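Local coordinates for protein CS1 fimbrial subunit A (Escherichia coli, PDB 4HJI) that serves as the pilin subunit of CS1 fimbriae, surface filaments of the chaperone-usher family that let enterotoxigenic bacteria colonize the epithelium of host organs, at residues Leu41-Ser44 / Asn49-Ala52; Asn109-Ala114 / Ser123-Ser128. One frame throughout, in Å; residues are numbered along the deposited sequence. Where two conformers were deposited one is given.

Contact 1 of 2, residues Leu41-Ser44 / Asn49-Ala52; sequences LTYS and NFEA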
loop_
_atom_site.group_PDB
_atom_site.type_symbol
_atom_site.label_atom_id
_atom_site.label_comp_id
_atom_site.label_asym_id
_atom_site.label_seq_id
_atom_site.Cartn_x
_atom_site.Cartn_y
_atom_site.Cartn_z
ATOM N N LEU A 41 8.170 7.432 6.414
ATOM C CA LEU A 41 9.301 6.695 5.860
ATOM C C LEU A 41 10.614 7.149 6.465
ATOM O O LEU A 41 10.755 8.279 6.946
ATOM C CB LEU A 41 9.360 6.847 4.340
ATOM C CG LEU A 41 8.063 6.557 3.599
ATOM C CD1 LEU A 41 8.280 6.841 2.131
ATOM C CD2 LEU A 41 7.632 5.125 3.833
ATOM N N THR A 42 11.583 6.250 6.464
ATOM C CA THR A 42 12.889 6.541 7.013
ATOM C C THR A 42 13.877 6.817 5.881
ATOM O O THR A 42 13.996 6.021 4.967
ATOM C CB THR A 42 13.380 5.360 7.864
ATOM O OG1 THR A 42 12.495 5.207 8.986
ATOM C CG2 THR A 42 14.778 5.602 8.365
ATOM N N TYR A 43 14.553 7.960 5.942
ATOM C CA TYR A 43 15.567 8.301 4.954
ATOM C C TYR A 43 16.914 7.679 5.317
ATOM O O TYR A 43 17.243 7.524 6.503
ATOM C CB TYR A 43 15.672 9.819 4.861
ATOM C CG TYR A 43 16.575 10.358 3.784
ATOM C CD1 TYR A 43 17.716 11.071 4.116
ATOM C CD2 TYR A 43 16.271 10.197 2.440
ATOM C CE1 TYR A 43 18.550 11.588 3.141
ATOM C CE2 TYR A 43 17.099 10.715 1.456
ATOM C CZ TYR A 43 18.240 11.406 1.818
ATOM O OH TYR A 43 19.071 11.948 0.869
ATOM N N SER A 44 17.677 7.296 4.291
ATOM C CA SER A 44 19.003 6.739 4.454
ATOM C C SER A 44 19.975 7.620 3.674
ATOM O O SER A 44 20.069 7.501 2.455
ATOM C CB SER A 44 19.034 5.296 3.931
ATOM O OG SER A 44 20.331 4.735 4.003
ATOM N N ASN A 49 18.200 7.862 -0.394
ATOM C CA ASN A 49 16.923 7.201 -0.654
ATOM C C ASN A 49 16.254 6.692 0.626
ATOM O O ASN A 49 16.841 6.662 1.703
ATOM C CB ASN A 49 17.117 6.045 -1.661
ATOM C CG ASN A 49 15.920 5.854 -2.592
ATOM O OD1 ASN A 49 14.799 6.271 -2.286
ATOM N ND2 ASN A 49 16.167 5.205 -3.747
ATOM N N PHE A 50 15.005 6.299 0.479
ATOM C CA PHE A 50 14.195 5.875 1.592
ATOM C C PHE A 50 14.201 4.384 1.756
ATOM O O PHE A 50 14.362 3.641 0.776
ATOM C CB PHE A 50 12.797 6.387 1.362
ATOM C CG PHE A 50 12.718 7.871 1.465
ATOM C CD1 PHE A 50 12.742 8.665 0.341
ATOM C CD2 PHE A 50 12.689 8.472 2.707
ATOM C CE1 PHE A 50 12.672 10.050 0.450
ATOM C CE2 PHE A 50 12.628 9.844 2.829
ATOM C CZ PHE A 50 12.635 10.637 1.694
ATOM N N GLU A 51 14.081 3.946 3.005
ATOM C CA GLU A 51 13.939 2.534 3.299
ATOM C C GLU A 51 12.545 2.102 2.851
ATOM O O GLU A 51 11.597 2.888 2.873
ATOM C CB GLU A 51 14.092 2.269 4.800
ATOM C CG GLU A 51 15.443 2.641 5.390
ATOM C CD GLU A 51 16.542 1.712 4.949
ATOM O OE1 GLU A 51 17.726 2.061 5.128
ATOM O OE2 GLU A 51 16.211 0.626 4.425
ATOM N N ALA A 52 12.426 0.855 2.429
ATOM C CA ALA A 52 11.091 0.307 2.198
ATOM C C ALA A 52 10.357 0.235 3.516
ATOM O O ALA A 52 10.955 0.013 4.567
ATOM C CB ALA A 52 11.183 -1.069 1.559
HETATM O O HOH W 1 10.775 3.763 5.433
#
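Tyr43 and Phe50 face each other as a non-hydrogen-bonded antiparallel pair, and their rings form an edge-to-face pair. The ring centroids are 5.2 Å apart and the planes meet at 60°. The edge of Tyr43 leads: its CD2 stands over one face of Phe50, displaced toward the rim. Tyr43 carries CG anti to its own N (chi1 -174°), while Phe50 carries CG beside its N (chi1 -68°), which brings the phenyl ring toward segment 41-44. Phe50 CE2 thereby comes 3.7 Å from Tyr43 CB, and Phe50 CD2 comes 4.0 Å from Leu41 CB. The rim of the phenyl ring near CD2 also borders Thr42 O.

Glu51 N donates to Thr42 O at 2.9 Å, the straightest of the backbone bonds here. Phe50 CA adds a CA-H...O contact to the same oxygen. Next along, Ser44 N donates to Asn49 O at 2.8 Å, but the return bond from Asn49 N to Ser44 O is weak, at 3.4 Å. Beyond Glu51 the strands part, and a water spans them, donating to Glu51 O and accepting from Thr42 N. On the side away from the rings, Glu51 bends at its second torsion and brings OE1 within 3.7 Å of Ser44 CB.

Asn49 turns its amide back on its own strand, where OD1 accepts from Phe50 N. The same OD1 is bonded to Ala133 N. Ala171 and Val173 of strand 163-173 and Ala131 of strand 119-131 touch Phe50, and Val173 also touches Tyr43.

This is the turn end of the hairpin of strands 38-44 and 49-61. Leu41 and Phe50 are buried, Tyr43 shields one face of Phe50, and Thr42 and Glu51 lie exposed. Backbone bonds and the aromatic pair together fix the register there.

Contact 2 of 2, residues Asn109-Ala114 / Ser123-Ser128; sequences NDLNFA and STQKLS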
loop_
_atom_site.group_PDB
_atom_site.type_symbol
_atom_site.label_atom_id
_atom_site.label_comp_id
_atom_site.label_asym_id
_atom_site.label_seq_id
_atom_site.Cartn_x
_atom_site.Cartn_y
_atom_site.Cartn_z
ATOM N N ASN A 109 -6.310 -19.618 -3.918
ATOM C CA ASN A 109 -5.308 -20.616 -3.539
ATOM C C ASN A 109 -3.987 -20.014 -3.022
ATOM O O ASN A 109 -3.330 -20.608 -2.183
ATOM C CB ASN A 109 -5.056 -21.615 -4.680
ATOM C CG ASN A 109 -6.256 -22.497 -4.943
ATOM O OD1 ASN A 109 -6.909 -22.961 -4.009
ATOM N ND2 ASN A 109 -6.553 -22.739 -6.214
ATOM N N ASP A 110 -3.627 -18.838 -3.533
ATOM C CA ASP A 110 -2.409 -18.139 -3.125
ATOM C C ASP A 110 -2.575 -17.382 -1.796
ATOM O O ASP A 110 -1.588 -16.938 -1.210
ATOM C CB ASP A 110 -1.974 -17.167 -4.229
ATOM C CG ASP A 110 -0.695 -16.423 -3.886
ATOM O OD1 ASP A 110 -0.330 -15.492 -4.635
ATOM O OD2 ASP A 110 -0.054 -16.758 -2.867
ATOM N N LEU A 111 -3.815 -17.233 -1.327
ATOM C CA LEU A 111 -4.089 -16.570 -0.041
ATOM C C LEU A 111 -4.152 -17.534 1.135
ATOM O O LEU A 111 -4.091 -17.102 2.282
ATOM C CB LEU A 111 -5.365 -15.746 -0.131
ATOM C CG LEU A 111 -5.194 -14.504 -1.019
ATOM C CD1 LEU A 111 -6.541 -14.010 -1.514
ATOM C CD2 LEU A 111 -4.428 -13.387 -0.322
ATOM N N ASN A 112 -4.264 -18.835 0.855
ATOM C CA ASN A 112 -4.213 -19.866 1.896
ATOM C C ASN A 112 -5.194 -19.578 3.037
ATOM O O ASN A 112 -4.791 -19.485 4.194
ATOM C CB ASN A 112 -2.795 -19.984 2.472
ATOM C CG ASN A 112 -1.753 -20.285 1.420
ATOM O OD1 ASN A 112 -1.819 -21.301 0.723
ATOM N ND2 ASN A 112 -0.759 -19.419 1.326
ATOM N N PHE A 113 -6.474 -19.441 2.698
ATOM C CA PHE A 113 -7.492 -18.978 3.645
ATOM C C PHE A 113 -7.719 -19.983 4.767
ATOM O O PHE A 113 -7.943 -21.163 4.503
ATOM C CB PHE A 113 -8.826 -18.703 2.938
ATOM C CG PHE A 113 -8.891 -17.368 2.235
ATOM C CD1 PHE A 113 -8.888 -16.182 2.966
ATOM C CD2 PHE A 113 -9.006 -17.294 0.849
ATOM C CE1 PHE A 113 -8.957 -14.953 2.337
ATOM C CE2 PHE A 113 -9.074 -16.067 0.210
ATOM C CZ PHE A 113 -9.056 -14.896 0.948
ATOM N N ALA A 114 -7.639 -19.500 6.005
ATOM C CA ALA A 114 -7.960 -20.285 7.200
ATOM C C ALA A 114 -9.319 -19.834 7.747
ATOM O O ALA A 114 -9.681 -18.661 7.658
ATOM C CB ALA A 114 -6.885 -20.102 8.256
ATOM N N SER A 123 -3.311 -16.260 4.978
ATOM C CA SER A 123 -1.999 -16.235 5.605
ATOM C C SER A 123 -1.409 -14.829 5.440
ATOM O O SER A 123 -1.922 -14.013 4.675
ATOM C CB SER A 123 -1.078 -17.268 4.949
ATOM O OG SER A 123 -1.010 -17.017 3.563
ATOM N N THR A 124 -0.315 -14.557 6.144
ATOM C CA THR A 124 0.284 -13.227 6.116
ATOM C C THR A 124 0.785 -12.850 4.725
ATOM O O THR A 124 1.479 -13.639 4.065
ATOM C CB THR A 124 1.409 -13.095 7.165
ATOM O OG1 THR A 124 0.863 -13.368 8.456
ATOM C CG2 THR A 124 2.013 -11.716 7.162
ATOM N N GLN A 125 0.412 -11.639 4.308
ATOM C CA GLN A 125 0.815 -11.030 3.054
ATOM C C GLN A 125 1.534 -9.717 3.316
ATOM O O GLN A 125 1.091 -8.874 4.124
ATOM C CB GLN A 125 -0.385 -10.766 2.163
ATOM C CG GLN A 125 -1.348 -11.935 2.033
ATOM C CD GLN A 125 -0.748 -13.142 1.333
ATOM O OE1 GLN A 125 -1.144 -14.282 1.600
ATOM N NE2 GLN A 125 0.211 -12.907 0.446
ATOM N N LYS A 126 2.639 -9.519 2.615
ATOM C CA LYS A 126 3.418 -8.307 2.765
ATOM C C LYS A 126 2.835 -7.178 1.929
ATOM O O LYS A 126 2.583 -7.344 0.739
ATOM C CB LYS A 126 4.882 -8.574 2.410
ATOM C CG LYS A 126 5.523 -9.529 3.391
ATOM C CD LYS A 126 6.986 -9.843 3.090
ATOM C CE LYS A 126 7.553 -10.755 4.170
ATOM N NZ LYS A 126 7.147 -10.311 5.530
ATOM N N LEU A 127 2.609 -6.032 2.568
ATOM C CA LEU A 127 2.303 -4.797 1.887
ATOM C C LEU A 127 3.482 -3.846 2.076
ATOM O O LEU A 127 3.795 -3.470 3.206
ATOM C CB LEU A 127 1.022 -4.182 2.467
ATOM C CG LEU A 127 0.642 -2.805 1.925
ATOM C CD1 LEU A 127 0.247 -2.834 0.451
ATOM C CD2 LEU A 127 -0.510 -2.234 2.733
ATOM N N SER A 128 4.163 -3.473 0.993
ATOM C CA SER A 128 5.368 -2.617 1.082
ATOM C C SER A 128 5.238 -1.323 0.277
ATOM O O SER A 128 4.778 -1.337 -0.872
ATOM C CB SER A 128 6.636 -3.368 0.618
ATOM O OG SER A 128 6.214 -4.200 -0.440
#
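Leu111 O receives the backbone N-H of Ser123, and this bond is the firm point of the contact. Ser123 N lies 2.9 Å from Leu111 O, with an N-H...O angle of 152°. The hydroxyl of Ser123 sits beside the same carbonyl. Ser123 OG lies 3.3 Å from Leu111 O, a weak bond, and an unsettled one because its one proton has another acceptor within reach. A first torsion of 56° puts OG between the backbone N and the carbonyl carbon, on the side of Leu111 and Asn112.

The inner side is the buried one. Leu111 and Gln125 are both buried there, and the Leu111 CD2 methyl meets the end of Gln125, 4.0 Å from Gln125 CD. The two side chains cross at about a right angle. Gln125 reaches the leucine because its chain folds at the second torsion (chi2 -65°), which turns the amide toward the helix end.

The outer side is more open to solvent, and little surface is joined there. Asn112 is exposed, although its CB approaches Ser123 OG at 3.6 Å. Here the backbone leaves the helical conformation with positive phi (52°), so the chain turns away from the short helix. Asp110 barely touches the strand; its OD1 is engaged in a salt bridge with Lys97.

The contact ties the end of the short, weakly bonded helix 108-111 to Ser123 and Gln125, within the long, broken strand 119-131. Strands 114-116 and 119-131 pair antiparallel, with Ala114 bonded to Val121. Strand 119-131 then runs between strands 49-61 and 87-94, and Gln125 touches Phe94 of the latter.

Overall arrangement
Both contacts belong to one continuous sheet system and are joined through the neighbouring strands 49-61 and 119-131. Their centres are about 25 Å apart, with no direct touch. Each is partly buried and each lies well away from the centre of the chain. Contact 1 is strand against strand, and its repeated backbone pairing is backed by an aromatic pair. Contact 2 sets the end of a short, weakly bonded helix against part of strand 119-131; it buries about half as much surface and hangs mainly on one backbone bond. Leucine packs inward in both. The inward partner is a phenyl ring in contact 1 but an amide side chain in contact 2.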